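Local coordinates for bifunctional protein PutA (Bdellovibrio bacteriovorus, PDB 5UR2) that probably oxidises proline to glutamate in two steps, using a flavin-dependent proline dehydrogenase and an NAD-dependent glutamate semialdehyde dehydrogenase within one chain, at residues R184-A189 with N371-A376; S285-A290 with K339-N344; F297-V302 with K346-A351. One frame throughout, in Å; residues are numbered along the deposited sequence.

All three contacts belong to the eight-stranded barrel of the proline dehydrogenase region, in its strands, its helices and its loops, and illustrate how chemistry follows position in a fold. Contact 3 is the buried one: adjacent strands 298-302 and 349-353 share backbone hydrogen bonds. Contact 2, partly buried, joins helices 279-293 and 327-343, each of which leads into one strand of contact 3; it relies on side-chain packing, with no hydrogen bond across. Contact 1, at the surface, brings together two loops that enter the barrel, and its polar bonds run within each loop or to outside partners. The centres of contacts 2 and 3 are about 8 Å apart; contact 3 is joined to contact 1 by Arg-349, which bonds to both loops.

Contact 1 of 3, residues R184-A189 with N371-A376; sequences RDHEGA and NIPKEA
Asp-185 OD1 is gripped by two backbone amides of its own loop while Asp-185 CB rests on the other segment, 3.3 Å from Glu-375 O. Glu-187 N, at 2.9 Å from Asp-185 OD1, comes in from above the carboxylate plane; Gly-188 N, at 3.0 Å from Asp-185 OD1, arrives nearly in line with the C-O bond. The two bonds make an Asx turn and an Asx motif, and the carboxylate can bend back over the loop because its CG sits between the backbone N and the carbonyl carbon (chi1 68°). The remaining oxygen, OD2, forms a salt bridge with Arg-349, which also bonds to Ala-376 O and thus ties both segments to one strand of the barrel.

Next along, His-186 presents a ring face to the methyl group of Ala-376. Ala-376 CB lies 3.6 Å from the centroid of the His-186 ring, 17° off its normal, a CH-pi contact, and the opposite face is covered by Glu-187 CG. Pro-373 CG adds apolar packing 3.8 Å from His-186 CB. Within this packing His-186 ND1 is buried with no partner in the model. Glu-375 O, beside Asp-185, is bonded by Arg-399. The two loops lead into strands 194-197 and 379-382, which places their meeting at the N-terminal ends of the strands of a TIM barrel.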
loop_
_atom_site.group_PDB
_atom_site.type_symbol
_atom_site.label_atom_id
_atom_site.label_comp_id
_atom_site.label_asym_id
_atom_site.label_seq_id
_atom_site.Cartn_x
_atom_site.Cartn_y
_atom_site.Cartn_z
ATOM N N ARG B 184 4.614 65.486 -28.122
ATOM C CA ARG B 184 3.550 65.740 -29.086
ATOM C C ARG B 184 3.277 64.466 -29.874
ATOM O O ARG B 184 4.200 63.709 -30.174
ATOM C CB ARG B 184 3.944 66.851 -30.081
ATOM C CG ARG B 184 4.453 68.136 -29.458
ATOM C CD ARG B 184 4.606 69.232 -30.506
ATOM N NE ARG B 184 3.324 69.551 -31.130
ATOM C CZ ARG B 184 2.443 70.408 -30.623
ATOM N NH1 ARG B 184 2.708 71.033 -29.483
ATOM N NH2 ARG B 184 1.294 70.634 -31.251
ATOM N N ASP B 185 2.012 64.264 -30.262
ATOM C CA ASP B 185 1.661 63.257 -31.256
ATOM C C ASP B 185 1.149 63.969 -32.513
ATOM O O ASP B 185 1.464 65.150 -32.747
ATOM C CB ASP B 185 0.658 62.243 -30.672
ATOM C CG ASP B 185 -0.721 62.835 -30.393
ATOM O OD1 ASP B 185 -0.926 64.056 -30.570
ATOM O OD2 ASP B 185 -1.617 62.057 -29.977
ATOM N N HIS B 186 0.369 63.256 -33.326
ATOM C CA HIS B 186 -0.136 63.841 -34.558
ATOM C C HIS B 186 -1.313 64.786 -34.344
ATOM O O HIS B 186 -1.660 65.524 -35.267
ATOM C CB HIS B 186 -0.537 62.733 -35.535
ATOM C CG HIS B 186 -1.702 61.911 -35.079
ATOM N ND1 HIS B 186 -1.788 61.375 -33.811
ATOM C CD2 HIS B 186 -2.826 61.522 -35.726
ATOM C CE1 HIS B 186 -2.914 60.694 -33.697
ATOM N NE2 HIS B 186 -3.563 60.767 -34.845
ATOM N N GLU B 187 -1.926 64.803 -33.164
ATOM C CA GLU B 187 -3.084 65.660 -32.926
ATOM C C GLU B 187 -2.754 66.908 -32.120
ATOM O O GLU B 187 -3.456 67.915 -32.255
ATOM C CB GLU B 187 -4.201 64.888 -32.208
ATOM C CG GLU B 187 -5.004 63.928 -33.085
ATOM C CD GLU B 187 -5.933 63.026 -32.275
ATOM O OE1 GLU B 187 -6.611 62.165 -32.883
ATOM O OE2 GLU B 187 -5.978 63.163 -31.030
ATOM N N GLY B 188 -1.718 66.871 -31.284
ATOM C CA GLY B 188 -1.388 68.034 -30.476
ATOM C C GLY B 188 -0.426 67.690 -29.361
ATOM O O GLY B 188 0.387 66.770 -29.485
ATOM N N ALA B 189 -0.509 68.465 -28.284
ATOM C CA ALA B 189 0.371 68.266 -27.141
ATOM C C ALA B 189 -0.003 67.007 -26.364
ATOM O O ALA B 189 -1.169 66.606 -26.306
ATOM C CB ALA B 189 0.322 69.476 -26.207
ATOM N N ASN B 371 -1.965 54.083 -43.359
ATOM C CA ASN B 371 -1.601 55.490 -43.539
ATOM C C ASN B 371 -1.640 56.262 -42.220
ATOM O O ASN B 371 -1.902 57.470 -42.194
ATOM C CB ASN B 371 -2.498 56.151 -44.587
ATOM C CG ASN B 371 -2.376 55.490 -45.936
ATOM O OD1 ASN B 371 -1.275 55.320 -46.459
ATOM N ND2 ASN B 371 -3.507 55.064 -46.486
ATOM N N ILE B 372 -1.344 55.579 -41.126
ATOM C CA ILE B 372 -1.251 56.239 -39.827
ATOM C C ILE B 372 0.124 56.890 -39.715
ATOM O O ILE B 372 1.133 56.229 -40.004
ATOM C CB ILE B 372 -1.480 55.227 -38.711
ATOM C CG1 ILE B 372 -2.873 54.617 -38.844
ATOM C CG2 ILE B 372 -1.347 55.882 -37.334
ATOM C CD1 ILE B 372 -3.093 53.409 -37.892
ATOM N N PRO B 373 0.216 58.167 -39.346
ATOM C CA PRO B 373 1.537 58.801 -39.236
ATOM C C PRO B 373 2.312 58.260 -38.038
ATOM O O PRO B 373 1.732 57.859 -37.021
ATOM C CB PRO B 373 1.209 60.288 -39.062
ATOM C CG PRO B 373 -0.147 60.290 -38.412
ATOM C CD PRO B 373 -0.876 59.079 -38.968
ATOM N N LYS B 374 3.648 58.285 -38.164
ATOM C CA LYS B 374 4.502 57.716 -37.126
ATOM C C LYS B 374 4.244 58.373 -35.778
ATOM O O LYS B 374 4.160 57.691 -34.751
ATOM C CB LYS B 374 5.975 57.855 -37.521
ATOM N N GLU B 375 4.013 59.684 -35.776
ATOM C CA GLU B 375 3.845 60.399 -34.522
ATOM C C GLU B 375 2.605 59.951 -33.769
ATOM O O GLU B 375 2.472 60.265 -32.581
ATOM C CB GLU B 375 3.763 61.909 -34.780
ATOM C CG GLU B 375 5.031 62.528 -35.390
ATOM C CD GLU B 375 5.156 62.308 -36.898
ATOM O OE1 GLU B 375 4.175 61.868 -37.537
ATOM O OE2 GLU B 375 6.248 62.570 -37.443
ATOM N N ALA B 376 1.707 59.217 -34.428
ATOM C CA ALA B 376 0.533 58.687 -33.752
ATOM C C ALA B 376 0.879 57.486 -32.887
ATOM O O ALA B 376 0.167 57.197 -31.920
ATOM C CB ALA B 376 -0.541 58.304 -34.777
#

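Contact 2 of 3, residues S285-A290 with K339-N344; sequences SLTEFA and KYLLEN
Thr-287 fits its two branches against different residues of the facing helix end, the hydroxyl beside Tyr-340 and the methyl against Asn-344. Thr-287 OG1 comes to the rim of the tyrosine ring, close to its plane, and lies 3.6 Å from Tyr-340 CE2. This is packing, since the polar partner of the hydroxyl is Val-283 O, one turn back in its own helix. The torsion that sets OG1 beside the backbone N (chi1 -60°) turns the methyl the other way, where Thr-287 CG2 meets Asn-344 CG at 3.7 Å.

The Asn-344 amide is anchored within its own segment. Asn-344 ND2 donates to Tyr-340 O over 3.1 Å, with an N-H...O angle of 158°, approaching from above the carbonyl plane. The same nitrogen lies over one face of the Tyr-340 ring, offset toward the rim. Leu-341 CD2 makes a looser approach to the threonine hydroxyl, while its side chain also packs on Pro-350.

The helical segments run almost parallel, 13° apart, with axes 11.0 Å from each other at closest approach. They belong to helices 279-293 and 327-343 on the outside of the barrel; strand 298-302 follows the first and strand 349-353 the second, Pro-350 of the latter meeting both Leu-341 and Leu-342.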
loop_
_atom_site.group_PDB
_atom_site.type_symbol
_atom_site.label_atom_id
_atom_site.label_comp_id
_atom_site.label_asym_id
_atom_site.label_seq_id
_atom_site.Cartn_x
_atom_site.Cartn_y
_atom_site.Cartn_z
ATOM N N SER B 285 -14.342 44.891 -27.051
ATOM C CA SER B 285 -15.320 45.440 -26.125
ATOM C C SER B 285 -14.910 46.837 -25.658
ATOM O O SER B 285 -15.743 47.746 -25.589
ATOM C CB SER B 285 -15.491 44.459 -24.961
ATOM O OG SER B 285 -16.384 44.967 -24.004
ATOM N N LEU B 286 -13.620 47.041 -25.379
ATOM C CA LEU B 286 -13.131 48.375 -25.022
ATOM C C LEU B 286 -13.258 49.368 -26.178
ATOM O O LEU B 286 -13.436 50.569 -25.940
ATOM C CB LEU B 286 -11.682 48.295 -24.551
ATOM C CG LEU B 286 -11.450 47.734 -23.140
ATOM C CD1 LEU B 286 -9.971 47.379 -22.945
ATOM C CD2 LEU B 286 -11.869 48.763 -22.117
ATOM N N THR B 287 -13.138 48.908 -27.430
ATOM C CA THR B 287 -13.298 49.823 -28.562
ATOM C C THR B 287 -14.743 50.313 -28.677
ATOM O O THR B 287 -14.983 51.516 -28.850
ATOM C CB THR B 287 -12.852 49.148 -29.871
ATOM O OG1 THR B 287 -11.472 48.766 -29.775
ATOM C CG2 THR B 287 -12.994 50.106 -31.053
ATOM N N GLU B 288 -15.718 49.405 -28.559
ATOM C CA GLU B 288 -17.118 49.828 -28.549
ATOM C C GLU B 288 -17.365 50.828 -27.435
ATOM O O GLU B 288 -18.024 51.850 -27.642
ATOM C CB GLU B 288 -18.048 48.621 -28.364
ATOM C CG GLU B 288 -17.961 47.600 -29.473
ATOM C CD GLU B 288 -18.249 48.210 -30.840
ATOM O OE1 GLU B 288 -19.440 48.483 -31.121
ATOM O OE2 GLU B 288 -17.286 48.433 -31.618
ATOM N N PHE B 289 -16.804 50.560 -26.257
ATOM C CA PHE B 289 -16.971 51.467 -25.132
ATOM C C PHE B 289 -16.345 52.831 -25.414
ATOM O O PHE B 289 -16.954 53.868 -25.123
ATOM C CB PHE B 289 -16.367 50.832 -23.875
ATOM C CG PHE B 289 -16.206 51.789 -22.763
ATOM C CD1 PHE B 289 -17.301 52.200 -22.034
ATOM C CD2 PHE B 289 -14.963 52.309 -22.466
ATOM C CE1 PHE B 289 -17.151 53.103 -21.013
ATOM C CE2 PHE B 289 -14.810 53.207 -21.447
ATOM C CZ PHE B 289 -15.903 53.608 -20.721
ATOM N N ALA B 290 -15.153 52.854 -26.026
ATOM C CA ALA B 290 -14.513 54.128 -26.355
ATOM C C ALA B 290 -15.400 54.959 -27.271
ATOM O O ALA B 290 -15.487 56.186 -27.129
ATOM C CB ALA B 290 -13.148 53.894 -27.009
ATOM N N LYS B 339 -3.462 45.140 -34.726
ATOM C CA LYS B 339 -4.102 45.557 -35.970
ATOM C C LYS B 339 -5.487 46.142 -35.699
ATOM O O LYS B 339 -5.850 47.182 -36.268
ATOM C CB LYS B 339 -4.183 44.376 -36.949
ATOM N N TYR B 340 -6.259 45.504 -34.806
ATOM C CA TYR B 340 -7.616 45.971 -34.528
ATOM C C TYR B 340 -7.609 47.375 -33.920
ATOM O O TYR B 340 -8.352 48.257 -34.366
ATOM C CB TYR B 340 -8.341 44.985 -33.605
ATOM C CG TYR B 340 -9.831 45.258 -33.505
ATOM C CD1 TYR B 340 -10.718 44.719 -34.433
ATOM C CD2 TYR B 340 -10.346 46.057 -32.501
ATOM C CE1 TYR B 340 -12.077 44.971 -34.359
ATOM C CE2 TYR B 340 -11.706 46.314 -32.414
ATOM C CZ TYR B 340 -12.566 45.777 -33.350
ATOM O OH TYR B 340 -13.919 46.032 -33.250
ATOM N N LEU B 341 -6.772 47.600 -32.903
ATOM C CA LEU B 341 -6.691 48.919 -32.287
ATOM C C LEU B 341 -6.244 49.972 -33.301
ATOM O O LEU B 341 -6.790 51.079 -33.335
ATOM C CB LEU B 341 -5.733 48.880 -31.094
ATOM C CG LEU B 341 -6.163 48.006 -29.906
ATOM C CD1 LEU B 341 -4.978 47.624 -29.035
ATOM C CD2 LEU B 341 -7.222 48.713 -29.071
ATOM N N LEU B 342 -5.249 49.644 -34.138
ATOM C CA LEU B 342 -4.816 50.577 -35.174
ATOM C C LEU B 342 -5.952 50.882 -36.143
ATOM O O LEU B 342 -6.172 52.042 -36.513
ATOM C CB LEU B 342 -3.618 50.000 -35.926
ATOM C CG LEU B 342 -2.328 49.990 -35.127
ATOM C CD1 LEU B 342 -1.250 49.219 -35.900
ATOM C CD2 LEU B 342 -1.906 51.447 -34.830
ATOM N N GLU B 343 -6.703 49.849 -36.531
ATOM C CA GLU B 343 -7.845 50.036 -37.415
ATOM C C GLU B 343 -8.850 51.022 -36.845
ATOM O O GLU B 343 -9.537 51.717 -37.604
ATOM C CB GLU B 343 -8.521 48.693 -37.661
ATOM C CG GLU B 343 -9.582 48.757 -38.698
ATOM C CD GLU B 343 -8.986 48.914 -40.076
ATOM O OE1 GLU B 343 -8.100 48.096 -40.437
ATOM O OE2 GLU B 343 -9.400 49.862 -40.778
ATOM N N ASN B 344 -8.885 51.159 -35.519
ATOM C CA ASN B 344 -9.854 51.991 -34.818
ATOM C C ASN B 344 -9.177 53.125 -34.066
ATOM O O ASN B 344 -9.707 53.615 -33.064
ATOM C CB ASN B 344 -10.683 51.158 -33.839
ATOM C CG ASN B 344 -11.670 50.239 -34.534
ATOM O OD1 ASN B 344 -12.745 50.681 -34.909
ATOM N ND2 ASN B 344 -11.344 48.944 -34.638
#

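Contact 3 of 3, residues F297-V302 with K346-A351; sequences FWVRLV and KFIRPA. With P5F (N-propargylglycine-modified flavin adenine dinucleotide), chain F.
One face of the Trp-298 indole carries Arg-349 CB, 3.4 Å from the centroid of the six-membered ring, while the Ala-351 methyl lies at an edge near the ring plane. Bends at chi2 and chi3 fold the arginine chain along the indole, bringing a guanidinium face over Trp-298 CZ2, though the two planes stay 41° apart. That guanidinium keeps its partners in the loops of contact 1, Asp-185 and Ala-376 O. Phe-297 has Ile-348 CG1 over one ring face, and Ile-348 CD1 also reaches Val-299 CG2 at 3.5 Å.

Between these two layers runs a parallel ladder joining neighbouring strands of the TIM barrel. Arg-349 N donates to Phe-297 O (3.0 Å), and Val-299 N to Arg-349 O (2.8 Å). Ala-351 N then bonds Val-299 O, and Leu-301 N donates to Ala-351 O. Trp-298, Arg-300, Arg-349 and Ala-351 share one sheet face; Val-299 and Pro-350 occupy the other, the helix-covered side.

At the C-terminal end of strand 298-302 lies the modified flavin. Arg-300, in a salt bridge with Asp-239 and hydrogen-bonded to Ser-196, places Arg-300 NH1 3.7 Å from P5F C6, and Val-302 CB approaches P5F O2' at 3.2 Å.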
loop_
_atom_site.group_PDB
_atom_site.type_symbol
_atom_site.label_atom_id
_atom_site.label_comp_id
_atom_site.label_asym_id
_atom_site.label_seq_id
_atom_site.Cartn_x
_atom_site.Cartn_y
_atom_site.Cartn_z
ATOM N N PHE B 297 -9.512 57.002 -25.119
ATOM C CA PHE B 297 -8.545 56.712 -24.073
ATOM C C PHE B 297 -7.517 55.754 -24.669
ATOM O O PHE B 297 -7.638 55.331 -25.821
ATOM C CB PHE B 297 -9.232 56.136 -22.829
ATOM C CG PHE B 297 -9.945 54.850 -23.087
ATOM C CD1 PHE B 297 -11.256 54.842 -23.536
ATOM C CD2 PHE B 297 -9.296 53.633 -22.896
ATOM C CE1 PHE B 297 -11.909 53.644 -23.781
ATOM C CE2 PHE B 297 -9.946 52.430 -23.152
ATOM C CZ PHE B 297 -11.253 52.434 -23.592
ATOM N N TRP B 298 -6.524 55.372 -23.876
ATOM C CA TRP B 298 -5.393 54.593 -24.363
ATOM C C TRP B 298 -5.439 53.146 -23.875
ATOM O O TRP B 298 -5.910 52.863 -22.771
ATOM C CB TRP B 298 -4.079 55.238 -23.917
ATOM C CG TRP B 298 -3.778 56.477 -24.666
ATOM C CD1 TRP B 298 -4.424 57.668 -24.556
ATOM C CD2 TRP B 298 -2.754 56.659 -25.649
ATOM N NE1 TRP B 298 -3.866 58.586 -25.408
ATOM C CE2 TRP B 298 -2.838 57.994 -26.093
ATOM C CE3 TRP B 298 -1.773 55.826 -26.195
ATOM C CZ2 TRP B 298 -1.984 58.518 -27.061
ATOM C CZ3 TRP B 298 -0.919 56.351 -27.160
ATOM C CH2 TRP B 298 -1.038 57.685 -27.586
ATOM N N VAL B 299 -4.942 52.233 -24.713
ATOM C CA VAL B 299 -4.697 50.849 -24.335
ATOM C C VAL B 299 -3.202 50.582 -24.448
ATOM O O VAL B 299 -2.617 50.738 -25.527
ATOM C CB VAL B 299 -5.481 49.861 -25.207
ATOM C CG1 VAL B 299 -5.061 48.440 -24.869
ATOM C CG2 VAL B 299 -6.954 50.028 -24.978
ATOM N N ARG B 300 -2.573 50.205 -23.341
ATOM C CA ARG B 300 -1.180 49.767 -23.390
ATOM C C ARG B 300 -1.181 48.262 -23.607
ATOM O O ARG B 300 -1.529 47.495 -22.702
ATOM C CB ARG B 300 -0.420 50.126 -22.117
ATOM C CG ARG B 300 1.004 49.592 -22.122
ATOM C CD ARG B 300 1.596 49.582 -20.739
ATOM N NE ARG B 300 1.750 50.924 -20.186
ATOM C CZ ARG B 300 1.916 51.160 -18.888
ATOM N NH1 ARG B 300 1.929 50.135 -18.029
ATOM N NH2 ARG B 300 2.052 52.403 -18.451
ATOM N N LEU B 301 -0.801 47.834 -24.802
ATOM C CA LEU B 301 -0.882 46.425 -25.158
ATOM C C LEU B 301 0.435 45.753 -24.773
ATOM O O LEU B 301 1.503 46.153 -25.251
ATOM C CB LEU B 301 -1.185 46.279 -26.646
ATOM C CG LEU B 301 -1.488 44.879 -27.173
ATOM C CD1 LEU B 301 -2.754 44.286 -26.545
ATOM C CD2 LEU B 301 -1.593 44.920 -28.699
ATOM N N VAL B 302 0.365 44.786 -23.855
ATOM C CA VAL B 302 1.523 44.020 -23.417
ATOM C C VAL B 302 1.250 42.559 -23.742
ATOM O O VAL B 302 0.165 42.201 -24.186
ATOM C CB VAL B 302 1.823 44.199 -21.911
ATOM C CG1 VAL B 302 1.847 45.667 -21.532
ATOM C CG2 VAL B 302 0.790 43.460 -21.048
ATOM N N LYS B 346 -9.051 56.105 -34.445
ATOM C CA LYS B 346 -9.894 57.285 -34.243
ATOM C C LYS B 346 -10.564 57.284 -32.872
ATOM O O LYS B 346 -10.797 58.351 -32.295
ATOM C CB LYS B 346 -10.961 57.377 -35.341
ATOM N N PHE B 347 -10.882 56.112 -32.335
ATOM C CA PHE B 347 -11.635 56.018 -31.089
ATOM C C PHE B 347 -10.785 55.655 -29.884
ATOM O O PHE B 347 -11.161 55.986 -28.752
ATOM C CB PHE B 347 -12.742 54.964 -31.205
ATOM C CG PHE B 347 -13.698 55.193 -32.335
ATOM C CD1 PHE B 347 -14.596 56.250 -32.294
ATOM C CD2 PHE B 347 -13.710 54.351 -33.434
ATOM C CE1 PHE B 347 -15.496 56.461 -33.329
ATOM C CE2 PHE B 347 -14.610 54.559 -34.475
ATOM C CZ PHE B 347 -15.499 55.614 -34.422
ATOM N N ILE B 348 -9.691 54.933 -30.095
ATOM C CA ILE B 348 -8.925 54.339 -29.009
ATOM C C ILE B 348 -7.463 54.328 -29.431
ATOM O O ILE B 348 -7.148 54.079 -30.597
ATOM C CB ILE B 348 -9.494 52.937 -28.689
ATOM C CG1 ILE B 348 -8.957 52.375 -27.369
ATOM C CG2 ILE B 348 -9.330 51.978 -29.894
ATOM C CD1 ILE B 348 -9.708 51.105 -26.919
ATOM N N ARG B 349 -6.561 54.611 -28.489
ATOM C CA ARG B 349 -5.159 54.835 -28.843
ATOM C C ARG B 349 -4.297 53.693 -28.324
ATOM O O ARG B 349 -4.255 53.446 -27.106
ATOM C CB ARG B 349 -4.666 56.176 -28.299
ATOM C CG ARG B 349 -5.370 57.389 -28.917
ATOM C CD ARG B 349 -5.025 57.589 -30.417
ATOM N NE ARG B 349 -3.598 57.871 -30.630
ATOM C CZ ARG B 349 -3.042 59.074 -30.513
ATOM N NH1 ARG B 349 -3.786 60.127 -30.186
ATOM N NH2 ARG B 349 -1.737 59.230 -30.716
ATOM N N PRO B 350 -3.651 52.934 -29.207
ATOM C CA PRO B 350 -2.751 51.877 -28.744
ATOM C C PRO B 350 -1.369 52.417 -28.417
ATOM O O PRO B 350 -0.861 53.339 -29.064
ATOM C CB PRO B 350 -2.686 50.926 -29.941
ATOM C CG PRO B 350 -2.832 51.865 -31.123
ATOM C CD PRO B 350 -3.778 52.950 -30.678
ATOM N N ALA B 351 -0.766 51.825 -27.392
ATOM C CA ALA B 351 0.660 51.939 -27.146
ATOM C C ALA B 351 1.212 50.522 -27.089
ATOM O O ALA B 351 0.614 49.657 -26.449
ATOM C CB ALA B 351 0.941 52.721 -25.857
HETATM P PA P5F F . 8.586 38.326 -25.810
HETATM O O1A P5F F . 8.340 38.521 -27.344
HETATM O O2A P5F F . 9.695 37.487 -25.409
HETATM O O5B P5F F . 7.459 37.666 -25.062
HETATM C C5B P5F F . 7.563 37.053 -23.783
HETATM C C4B P5F F . 6.145 36.826 -23.238
HETATM O O4B P5F F . 5.454 35.780 -23.878
HETATM C C3B P5F F . 6.025 36.500 -21.777
HETATM O O3B P5F F . 6.166 37.607 -20.972
HETATM C C2B P5F F . 4.675 35.910 -21.693
HETATM O O2B P5F F . 3.734 36.927 -21.645
HETATM C C1B P5F F . 4.548 35.191 -22.988
HETATM N N9A P5F F . 4.850 33.784 -22.919
HETATM C C8A P5F F . 6.027 33.183 -22.494
HETATM N N7A P5F F . 5.894 31.856 -22.613
HETATM C C5A P5F F . 4.636 31.544 -23.132
HETATM C C6A P5F F . 3.957 30.367 -23.439
HETATM N N6A P5F F . 4.584 29.088 -23.252
HETATM N N1A P5F F . 2.699 30.409 -23.919
HETATM C C2A P5F F . 2.069 31.586 -24.117
HETATM N N3A P5F F . 2.697 32.754 -23.798
HETATM C C4A P5F F . 3.949 32.774 -23.322
HETATM N N1 P5F F . 2.653 42.796 -17.979
HETATM C C2 P5F F . 1.359 42.652 -17.355
HETATM O O2 P5F F . 0.798 41.396 -17.303
HETATM N N3 P5F F . 0.670 43.785 -16.814
HETATM C C4 P5F F . 1.219 45.091 -16.856
HETATM O O4 P5F F . 0.490 46.153 -16.307
HETATM C C4X P5F F . 2.588 45.243 -17.506
HETATM N N5 P5F F . 3.310 46.514 -17.486
HETATM C C5X P5F F . 4.378 46.666 -18.492
HETATM C C6 P5F F . 4.791 48.032 -18.939
HETATM C C7 P5F F . 5.756 48.178 -19.968
HETATM C C7M P5F F . 6.164 49.566 -20.410
HETATM C C8 P5F F . 6.335 47.029 -20.585
HETATM C C8M P5F F . 7.360 47.146 -21.685
HETATM C C9 P5F F . 5.948 45.732 -20.171
HETATM C C9A P5F F . 4.938 45.570 -19.087
HETATM N N10 P5F F . 4.522 44.226 -18.676
HETATM C C10 P5F F . 3.244 44.119 -18.031
HETATM C "C1'" P5F F . 5.263 43.000 -19.063
HETATM C "C2'" P5F F . 4.889 42.506 -20.461
HETATM O "O2'" P5F F . 3.594 42.043 -20.430
HETATM C "C3'" P5F F . 5.802 41.415 -21.025
HETATM O "O3'" P5F F . 5.716 40.308 -20.208
HETATM C "C4'" P5F F . 7.272 41.795 -21.133
HETATM O "O4'" P5F F . 7.327 43.168 -21.321
HETATM C "C5'" P5F F . 8.085 41.005 -22.176
HETATM O "O5'" P5F F . 7.385 40.756 -23.379
HETATM P P P5F F . 8.016 40.851 -24.871
HETATM O O1P P5F F . 7.047 41.220 -26.059
HETATM O O2P P5F F . 9.238 41.805 -24.595
HETATM O O3P P5F F . 8.937 39.494 -24.958
HETATM C C21 P5F F . 3.702 46.510 -14.898
HETATM C C22 P5F F . 3.465 46.620 -16.224
HETATM C C23 P5F F . 2.549 46.413 -13.884
#